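Local coordinates for surface layer protein (Geobacillus stearothermophilus, PDB 4UJ7), which probably self-assembles into the surface layer that coats the bacterial cell, the piece here being domains 5 and 6, with bound calcium, at residues A[159-164]-A[195-200]; A[168-173]-A[187-192]. One frame throughout, in Å; residues are numbered along the deposited sequence. Where two conformers were deposited one is given.

Contact 1 of 2, residues A[159-164]-A[195-200]; sequences ITSEAT and GKETLT. With CA (calcium ion), chain D.
The carboxylates of E162 and E197 stand almost crosswise, their planes 74° apart, and meet on one calcium ion. They lie where edge strand 158-160 peels off a sheet of a Big-like, immunoglobulin-type domain. E197 clasps the metal with both oxygens, OE1 at 2.6 Å and OE2 at 2.5 Å, while E162 uses OE2 alone, at 2.3 Å from the ion; its OE1 turns instead to T166. To one side of the E197 carboxylate plane lie E162 CG and S161 CB, both packed near OE2. The calcium sits at the open edge between OE1 and OE2, somewhat out of the plane, and a water near OE2 lies on the side away from E162 CG and S161 CB. That water gives a hydrogen bond to E197 OE2 and is also bonded to S161 OG. The carboxylate of E197 reaches the ion because CG is anti to the backbone N (chi1 -176°) and the chain then bends at CG. D165, N167, the carbonyl of V169 and a water complete the seven-coordinate site.

Strand 158-160 is bound to strand 195-203 by one antiparallel hydrogen-bonded pair, T160 with T200: T200 N reaches T160 O at 2.8 Å, and T160 N in return bonds to T200 O. Beyond it the chains part, and a water takes over, accepting from E162 N and donating to T198 O. On the inner face I159 CG2 rests on L199 CB at 3.8 Å, with L138 of strand 135-144 packed against both residues; L199 CD2 reaches on to S161 CB. On the outer face T160 OG1 is tucked between its own backbone N and carbonyl carbon (chi1 57°), a position from which it holds a water at 2.9 Å that also donates to T200 O.

Contact 2 of 2, residues A[168-173]-A[187-192]; sequences GVIVNA and TDNGSK. With CA (calcium ion), chain D.
N172 and N189 lay their side-chain amides nearly parallel, 27° apart, with N172 ND2 placed squarely over the face of the N189 amide, 3.4 Å above its CG. N189 CG is anti to its own nitrogen (chi1 -174°), which swings the amide across to N172; the methyl CG2 of I170 lies on the other side of the plane. Two waters tie down the polar ends: one accepts from N189 ND2 and donates to N172 OD1 and V171 O, the other accepts from N172 ND2, donates to D188 O and is bonded to T187 OG1.

Beneath the amides the backbones run antiparallel. N172 and T187 form a hydrogen-bonded pair, and V171 with D188 a non-hydrogen-bonded one, after which the regular pairing stops. I170 O still receives N189 N, but from above its carbonyl plane, and the I170 CB and CG2 atoms press on N189 O, each at 3.4 Å.

Next, a side-chain hydroxyl stands in for a backbone carbonyl. S191 OG, turned anti to its carbonyl carbon (chi1 -68°), accepts I170 N at 2.8 Å in an almost straight bond (171°). D188 OD1 sets up this turn, taking S191 N on its syn side at 3.0 Å. Without the S191 hydroxyl, as with an alanine here, I170 N would probably lose its acceptor and the turn its tie to segment 168-173 at this point. One step further, K192 N bonds to G168 O. The V169 carbonyl in between points to the calcium, 2.3 Å from O to metal. The whole is the open end of a beta hairpin, where regular pairing gives way to an Asx motif at D188 on one arm and, on the other, to the chain coming out of the calcium loop.

Overall arrangement
The centres of contacts 1 and 2 lie about 9 Å apart, at one end of the second Big-like domain of this fragment. Along the chain they are nested: strand 158-160 leads through the calcium-binding loop into hairpin 171-178/181-188, which holds contact 2, and the chain then returns in strand 195-203 to close contact 1. The two pairings belong to different sheets, so the shared calcium sits where these draw together, with E197 OE2 and V169 O 3.2 Å apart as ligands of the same ion. One metal thus ties loop 162-169 to strand 195-203, so the calcium links the loop between the two sheets to a strand of one of them.

Contact 1 of 2, residues A[159-164]-A[195-200]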
loop_
_atom_site.group_PDB
_atom_site.type_symbol
_atom_site.label_atom_id
_atom_site.label_comp_id
_atom_site.label_asym_id
_atom_site.label_seq_id
_atom_site.Cartn_x
_atom_site.Cartn_y
_atom_site.Cartn_z
ATOM N N ILE A 159 5.024 -13.648 9.372
ATOM C CA ILE A 159 5.983 -12.531 9.436
ATOM C C ILE A 159 6.490 -12.399 10.872
ATOM O O ILE A 159 5.704 -12.289 11.815
ATOM C CB ILE A 159 5.359 -11.202 8.937
ATOM C CG1 ILE A 159 4.908 -11.373 7.477
ATOM C CG2 ILE A 159 6.364 -10.053 9.023
ATOM C CD1 ILE A 159 4.331 -10.126 6.837
ATOM N N THR A 160 7.815 -12.417 11.022
ATOM C CA THR A 160 8.454 -12.391 12.336
ATOM C C THR A 160 9.625 -11.415 12.374
ATOM O O THR A 160 10.223 -11.096 11.343
ATOM C CB THR A 160 9.011 -13.782 12.719
ATOM O OG1 THR A 160 9.932 -14.230 11.717
ATOM C CG2 THR A 160 7.873 -14.806 12.873
ATOM N N SER A 161 9.945 -10.952 13.576
ATOM C CA SER A 161 11.177 -10.214 13.824
ATOM C C SER A 161 12.132 -11.121 14.589
ATOM O O SER A 161 11.760 -12.227 14.990
ATOM C CB SER A 161 10.875 -8.974 14.658
ATOM O OG SER A 161 10.299 -9.341 15.905
ATOM N N GLU A 162 13.342 -10.626 14.842
ATOM C CA GLU A 162 14.327 -11.400 15.600
ATOM C C GLU A 162 13.753 -11.927 16.927
ATOM O O GLU A 162 13.008 -11.227 17.622
ATOM C CB GLU A 162 15.601 -10.580 15.848
ATOM C CG GLU A 162 15.358 -9.271 16.590
ATOM C CD GLU A 162 16.589 -8.432 16.822
ATOM O OE1 GLU A 162 17.708 -8.879 16.445
ATOM O OE2 GLU A 162 16.447 -7.315 17.365
ATOM N N ALA A 163 14.085 -13.169 17.255
ATOM C CA ALA A 163 13.575 -13.827 18.452
ATOM C C ALA A 163 14.029 -13.153 19.748
ATOM O O ALA A 163 13.271 -13.067 20.700
ATOM C CB ALA A 163 13.983 -15.307 18.443
ATOM N N THR A 164 15.278 -12.707 19.777
ATOM C CA THR A 164 15.887 -12.018 20.913
ATOM C C THR A 164 16.238 -10.615 20.410
ATOM O O THR A 164 16.879 -10.484 19.358
ATOM C CB THR A 164 17.183 -12.761 21.295
ATOM O OG1 THR A 164 16.853 -14.055 21.810
ATOM C CG2 THR A 164 18.006 -12.010 22.307
ATOM N N GLY A 195 15.015 3.159 15.163
ATOM C CA GLY A 195 15.842 2.528 14.139
ATOM C C GLY A 195 15.048 1.559 13.294
ATOM O O GLY A 195 13.823 1.451 13.442
ATOM N N LYS A 196 15.759 0.828 12.440
ATOM C CA LYS A 196 15.186 -0.193 11.582
ATOM C C LYS A 196 15.054 -1.529 12.299
ATOM O O LYS A 196 15.933 -1.933 13.087
ATOM C CB LYS A 196 16.085 -0.397 10.343
ATOM C CG LYS A 196 16.256 0.826 9.433
ATOM C CD LYS A 196 14.924 1.224 8.817
ATOM C CE LYS A 196 15.017 2.429 7.887
ATOM N NZ LYS A 196 15.463 2.036 6.524
ATOM N N GLU A 197 13.967 -2.241 11.995
ATOM C CA GLU A 197 13.785 -3.616 12.441
ATOM C C GLU A 197 13.442 -4.494 11.246
ATOM O O GLU A 197 12.475 -4.219 10.533
ATOM C CB GLU A 197 12.686 -3.684 13.515
ATOM C CG GLU A 197 12.470 -5.068 14.135
ATOM C CD GLU A 197 13.508 -5.471 15.163
ATOM O OE1 GLU A 197 14.584 -4.839 15.257
ATOM O OE2 GLU A 197 13.229 -6.432 15.913
ATOM N N THR A 198 14.239 -5.532 11.014
ATOM C CA THR A 198 14.048 -6.435 9.883
ATOM C C THR A 198 12.949 -7.459 10.164
ATOM O O THR A 198 13.029 -8.219 11.137
ATOM C CB THR A 198 15.377 -7.146 9.522
ATOM O OG1 THR A 198 16.341 -6.148 9.190
ATOM C CG2 THR A 198 15.197 -8.066 8.315
ATOM N N LEU A 199 11.921 -7.484 9.316
ATOM C CA LEU A 199 10.913 -8.539 9.372
ATOM C C LEU A 199 11.129 -9.563 8.287
ATOM O O LEU A 199 11.372 -9.216 7.143
ATOM C CB LEU A 199 9.503 -7.955 9.247
ATOM C CG LEU A 199 9.164 -6.827 10.218
ATOM C CD1 LEU A 199 7.738 -6.325 9.994
ATOM C CD2 LEU A 199 9.350 -7.281 11.666
ATOM N N THR A 200 11.011 -10.834 8.655
ATOM C CA THR A 200 11.196 -11.942 7.712
ATOM C C THR A 200 9.853 -12.537 7.342
ATOM O O THR A 200 9.035 -12.845 8.221
ATOM C CB THR A 200 12.149 -13.013 8.296
ATOM O OG1 THR A 200 13.392 -12.379 8.621
ATOM C CG2 THR A 200 12.415 -14.131 7.291
HETATM CA CA CA D . 14.843 -5.713 17.692
HETATM O O HOH W 1 8.619 -15.573 9.520
HETATM O O HOH W 2 10.881 -6.887 17.199
HETATM O O HOH W 3 14.316 -8.208 13.568
HETATM O O HOH W 4 13.289 -7.218 18.769
#

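Contact 2 of 2, residues A[168-173]-A[187-192]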
loop_
_atom_site.group_PDB
_atom_site.type_symbol
_atom_site.label_atom_id
_atom_site.label_comp_id
_atom_site.label_asym_id
_atom_site.label_seq_id
_atom_site.Cartn_x
_atom_site.Cartn_y
_atom_site.Cartn_z
ATOM N N GLY A 168 17.212 -2.740 20.506
ATOM C CA GLY A 168 16.331 -1.812 21.237
ATOM C C GLY A 168 15.054 -1.397 20.500
ATOM O O GLY A 168 14.310 -0.533 20.976
ATOM N N VAL A 169 14.821 -1.995 19.332
ATOM C CA VAL A 169 13.595 -1.759 18.554
ATOM C C VAL A 169 12.813 -3.053 18.592
ATOM O O VAL A 169 13.293 -4.093 18.140
ATOM C CB VAL A 169 13.911 -1.376 17.088
ATOM C CG1 VAL A 169 12.632 -1.036 16.320
ATOM C CG2 VAL A 169 14.865 -0.191 17.045
ATOM N N ILE A 170 11.602 -2.977 19.140
ATOM C CA ILE A 170 10.815 -4.175 19.415
ATOM C C ILE A 170 9.397 -3.953 18.906
ATOM O O ILE A 170 8.725 -2.976 19.310
ATOM C CB ILE A 170 10.836 -4.543 20.923
ATOM C CG1 ILE A 170 12.277 -4.480 21.462
ATOM C CG2 ILE A 170 10.248 -5.935 21.109
ATOM C CD1 ILE A 170 12.372 -4.439 22.976
ATOM N N VAL A 171 8.955 -4.847 18.017
ATOM C CA VAL A 171 7.612 -4.726 17.433
ATOM C C VAL A 171 6.840 -6.036 17.494
ATOM O O VAL A 171 7.440 -7.115 17.580
ATOM C CB VAL A 171 7.648 -4.233 15.962
ATOM C CG1 VAL A 171 8.280 -2.857 15.864
ATOM C CG2 VAL A 171 8.392 -5.210 15.066
ATOM N N ASN A 172 5.518 -5.917 17.482
ATOM C CA ASN A 172 4.627 -7.069 17.326
ATOM C C ASN A 172 4.066 -7.105 15.931
ATOM O O ASN A 172 3.821 -6.058 15.341
ATOM C CB ASN A 172 3.481 -7.007 18.336
ATOM C CG ASN A 172 3.860 -7.603 19.688
ATOM O OD1 ASN A 172 4.661 -8.544 19.772
ATOM N ND2 ASN A 172 3.279 -7.068 20.745
ATOM N N ALA A 173 3.879 -8.310 15.402
ATOM C CA ALA A 173 3.335 -8.514 14.058
ATOM C C ALA A 173 2.140 -9.426 14.192
ATOM O O ALA A 173 2.262 -10.542 14.738
ATOM C CB ALA A 173 4.381 -9.137 13.152
ATOM N N THR A 187 3.045 -3.220 15.244
ATOM C CA THR A 187 2.933 -2.170 16.269
ATOM C C THR A 187 4.137 -2.205 17.203
ATOM O O THR A 187 4.840 -3.217 17.284
ATOM C CB THR A 187 1.659 -2.349 17.103
ATOM O OG1 THR A 187 1.624 -3.685 17.619
ATOM C CG2 THR A 187 0.382 -2.070 16.267
ATOM N N ASP A 188 4.385 -1.096 17.895
ATOM C CA ASP A 188 5.459 -1.011 18.902
ATOM C C ASP A 188 5.146 -1.969 20.049
ATOM O O ASP A 188 3.996 -2.126 20.454
ATOM C CB ASP A 188 5.543 0.419 19.425
ATOM C CG ASP A 188 6.743 0.663 20.324
ATOM O OD1 ASP A 188 7.719 -0.105 20.274
ATOM O OD2 ASP A 188 6.724 1.702 21.040
ATOM N N ASN A 189 6.195 -2.616 20.553
ATOM C CA ASN A 189 6.112 -3.440 21.762
ATOM C C ASN A 189 7.269 -3.114 22.698
ATOM O O ASN A 189 8.138 -3.946 22.940
ATOM C CB ASN A 189 6.155 -4.927 21.380
ATOM C CG ASN A 189 5.923 -5.846 22.571
ATOM O OD1 ASN A 189 5.239 -5.483 23.526
ATOM N ND2 ASN A 189 6.488 -7.047 22.508
ATOM N N GLY A 190 7.274 -1.897 23.221
ATOM C CA GLY A 190 8.294 -1.466 24.194
ATOM C C GLY A 190 9.669 -1.119 23.652
ATOM O O GLY A 190 10.669 -1.290 24.366
ATOM N N SER A 191 9.736 -0.594 22.425
ATOM C CA SER A 191 11.004 -0.096 21.869
ATOM C C SER A 191 11.642 0.952 22.773
ATOM O O SER A 191 10.960 1.871 23.218
ATOM C CB SER A 191 10.782 0.548 20.496
ATOM O OG SER A 191 10.405 -0.431 19.536
ATOM N N LYS A 192 12.934 0.800 23.042
ATOM C CA LYS A 192 13.682 1.799 23.802
ATOM C C LYS A 192 14.440 2.770 22.903
ATOM O O LYS A 192 14.805 3.881 23.334
ATOM C CB LYS A 192 14.648 1.116 24.762
ATOM C CG LYS A 192 13.941 0.310 25.838
ATOM C CD LYS A 192 14.820 0.161 27.063
ATOM C CE LYS A 192 14.031 -0.427 28.217
ATOM N NZ LYS A 192 14.953 -0.894 29.286
HETATM CA CA CA D . 14.843 -5.713 17.692
HETATM O O HOH W 5 7.741 -8.353 20.157
HETATM O O HOH W 6 0.412 -5.646 15.904
HETATM O O HOH W 7 2.418 -4.432 20.021
HETATM O O HOH W 4 13.289 -7.218 18.769
#